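Local atomic coordinates of ABC transporter binding protein AcbH (Actinoplanes, PDB entry 3OO8), a protein that binds beta-D-galactopyranose as the extracellular solute receptor of a bacterial ABC transporter. Residues K122-G127 and L134-N139. The protein carries 2 engineered substitutions. Numbering follows the deposited sequence.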
loop_
_atom_site.group_PDB
_atom_site.type_symbol
_atom_site.label_atom_id
_atom_site.label_comp_id
_atom_site.label_asym_id
_atom_site.label_seq_id
_atom_site.Cartn_x
_atom_site.Cartn_y
_atom_site.Cartn_z
ATOM N N LYS A 122 -9.784 -10.015 4.548
ATOM C CA LYS A 122 -10.020 -10.455 5.909
ATOM C C LYS A 122 -8.723 -10.414 6.726
ATOM O O LYS A 122 -8.696 -9.817 7.812
ATOM C CB LYS A 122 -10.645 -11.852 5.916
ATOM C CG LYS A 122 -12.045 -11.834 5.325
ATOM C CD LYS A 122 -12.665 -13.220 5.258
ATOM C CE LYS A 122 -14.054 -13.096 4.647
ATOM N NZ LYS A 122 -14.780 -14.384 4.553
ATOM N N SER A 123 -7.634 -10.950 6.164
ATOM C CA SER A 123 -6.335 -10.941 6.864
ATOM C C SER A 123 -5.887 -9.554 7.303
ATOM O O SER A 123 -5.443 -9.371 8.451
ATOM C CB SER A 123 -5.223 -11.546 5.994
ATOM O OG SER A 123 -5.518 -12.911 5.794
ATOM N N LEU A 124 -5.912 -8.590 6.384
ATOM C CA LEU A 124 -5.459 -7.256 6.725
ATOM C C LEU A 124 -6.339 -6.495 7.705
ATOM O O LEU A 124 -5.933 -5.460 8.241
ATOM C CB LEU A 124 -5.207 -6.403 5.469
ATOM C CG LEU A 124 -6.414 -6.121 4.551
ATOM C CD1 LEU A 124 -7.233 -4.925 5.093
ATOM C CD2 LEU A 124 -5.981 -5.879 3.082
ATOM N N SER A 125 -7.514 -7.075 8.002
ATOM C CA SER A 125 -8.464 -6.455 8.905
ATOM C C SER A 125 -8.392 -7.006 10.330
ATOM O O SER A 125 -9.090 -6.533 11.195
ATOM C CB SER A 125 -9.888 -6.592 8.342
ATOM O OG SER A 125 -9.987 -5.907 7.087
ATOM N N LYS A 126 -7.516 -7.984 10.544
ATOM C CA LYS A 126 -7.441 -8.660 11.874
ATOM C C LYS A 126 -6.252 -8.252 12.722
ATOM O O LYS A 126 -5.229 -7.741 12.214
ATOM C CB LYS A 126 -7.346 -10.164 11.661
ATOM C CG LYS A 126 -8.607 -10.784 11.096
ATOM C CD LYS A 126 -8.388 -12.264 10.842
ATOM C CE LYS A 126 -9.629 -12.893 10.294
ATOM N NZ LYS A 126 -9.469 -14.386 10.086
ATOM N N GLY A 127 -6.408 -8.426 14.031
ATOM C CA GLY A 127 -5.324 -8.215 14.985
ATOM C C GLY A 127 -4.580 -9.532 15.205
ATOM O O GLY A 127 -4.937 -10.564 14.637
ATOM N N LEU A 134 -10.748 -3.851 11.852
ATOM C CA LEU A 134 -10.849 -2.865 10.779
ATOM C C LEU A 134 -11.954 -3.234 9.795
ATOM O O LEU A 134 -12.149 -4.422 9.493
ATOM C CB LEU A 134 -9.527 -2.843 9.995
ATOM C CG LEU A 134 -9.339 -1.752 8.902
ATOM C CD1 LEU A 134 -8.763 -0.476 9.515
ATOM C CD2 LEU A 134 -8.484 -2.237 7.726
ATOM N N VAL A 135 -12.617 -2.210 9.232
ATOM C CA VAL A 135 -13.405 -2.425 8.005
ATOM C C VAL A 135 -12.682 -1.683 6.889
ATOM O O VAL A 135 -12.563 -0.462 6.984
ATOM C CB VAL A 135 -14.809 -1.851 8.048
ATOM C CG1 VAL A 135 -15.452 -2.058 6.660
ATOM C CG2 VAL A 135 -15.642 -2.576 9.099
ATOM N N PRO A 136 -12.192 -2.408 5.884
ATOM C CA PRO A 136 -11.426 -1.673 4.850
ATOM C C PRO A 136 -12.346 -1.054 3.817
ATOM O O PRO A 136 -13.496 -1.494 3.666
ATOM C CB PRO A 136 -10.605 -2.797 4.200
ATOM C CG PRO A 136 -11.434 -3.995 4.300
ATOM C CD PRO A 136 -12.195 -3.862 5.611
ATOM N N LEU A 137 -11.830 -0.067 3.085
ATOM C CA LEU A 137 -12.633 0.638 2.072
ATOM C C LEU A 137 -12.005 0.553 0.689
ATOM O O LEU A 137 -12.693 0.188 -0.267
ATOM C CB LEU A 137 -12.858 2.118 2.466
ATOM C CG LEU A 137 -13.970 2.785 1.639
ATOM C CD1 LEU A 137 -15.344 2.160 1.922
ATOM C CD2 LEU A 137 -13.960 4.291 1.949
ATOM N N TYR A 138 -10.714 0.884 0.554
ATOM C CA TYR A 138 -10.066 0.915 -0.761
ATOM C C TYR A 138 -8.552 0.734 -0.602
ATOM O O TYR A 138 -7.998 0.908 0.486
ATOM C CB TYR A 138 -10.317 2.247 -1.520
ATOM C CG TYR A 138 -9.905 3.446 -0.689
ATOM C CD1 TYR A 138 -8.551 3.804 -0.583
ATOM C CD2 TYR A 138 -10.849 4.144 0.079
ATOM C CE1 TYR A 138 -8.138 4.858 0.268
ATOM C CE2 TYR A 138 -10.450 5.165 0.953
ATOM C CZ TYR A 138 -9.109 5.515 1.028
ATOM O OH TYR A 138 -8.749 6.519 1.886
ATOM N N ASN A 139 -7.917 0.386 -1.707
ATOM C CA ASN A 139 -6.450 0.317 -1.798
ATOM C C ASN A 139 -5.975 0.699 -3.197
ATOM O O ASN A 139 -6.800 1.032 -4.059
ATOM C CB ASN A 139 -5.875 -1.007 -1.253
ATOM C CG ASN A 139 -6.475 -2.248 -1.891
ATOM O OD1 ASN A 139 -6.996 -2.215 -3.013
ATOM N ND2 ASN A 139 -6.380 -3.375 -1.168
#
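The backbone N of L134 donates a hydrogen bond to the carbonyl O of S125, 3.2 Å away. The bond is moderately bent, with an N-H...O angle of 150°. It approaches in the plane of the carbonyl, on a lone pair. This bond ties strand 134-147, near L134, to the turn after helix 119-124. S125 and Y133 are also joined through their backbones, and the two CA atoms of S125 and L134 lie 4.7 Å apart.

The side chain of S125 faces the strand. Its OG sits beside its own backbone N, anti to the carbonyl carbon (chi1 -62°). This position lets OG bond back to the O of A121 in the helix. The same OG rests against the ring of P136, 3.4 Å from CD, and lies near the O of L134. CB of S125 lies 3.3 Å from the O of L134, and that oxygen accepts a hydrogen bond from NE1 of W110.

L124 adds the apolar part. Its CG stands between the backbone N and the carbonyl carbon (chi1 62°), and CD1 extends to the strand. There CD1 touches CD2 of L134 at 4.0 Å and CB of P136 at 4.1 Å. The leucine side chains run at a slant to each other. W110 of helix 107-113 also packs on S125 and P136.

All four touching residues are buried. The contact closes a short helix-loop-strand connection in this class 2 solute-binding protein. The side chain of L134 is about 9 Å from that of R373, which binds beta-D-galactose in another structure of this protein; no sugar is bound here. The chemistry implies a connection held by one backbone hydrogen bond across the two segments and a small apolar patch, with the buried serine hydroxyl satisfied by A121 of the preceding helix.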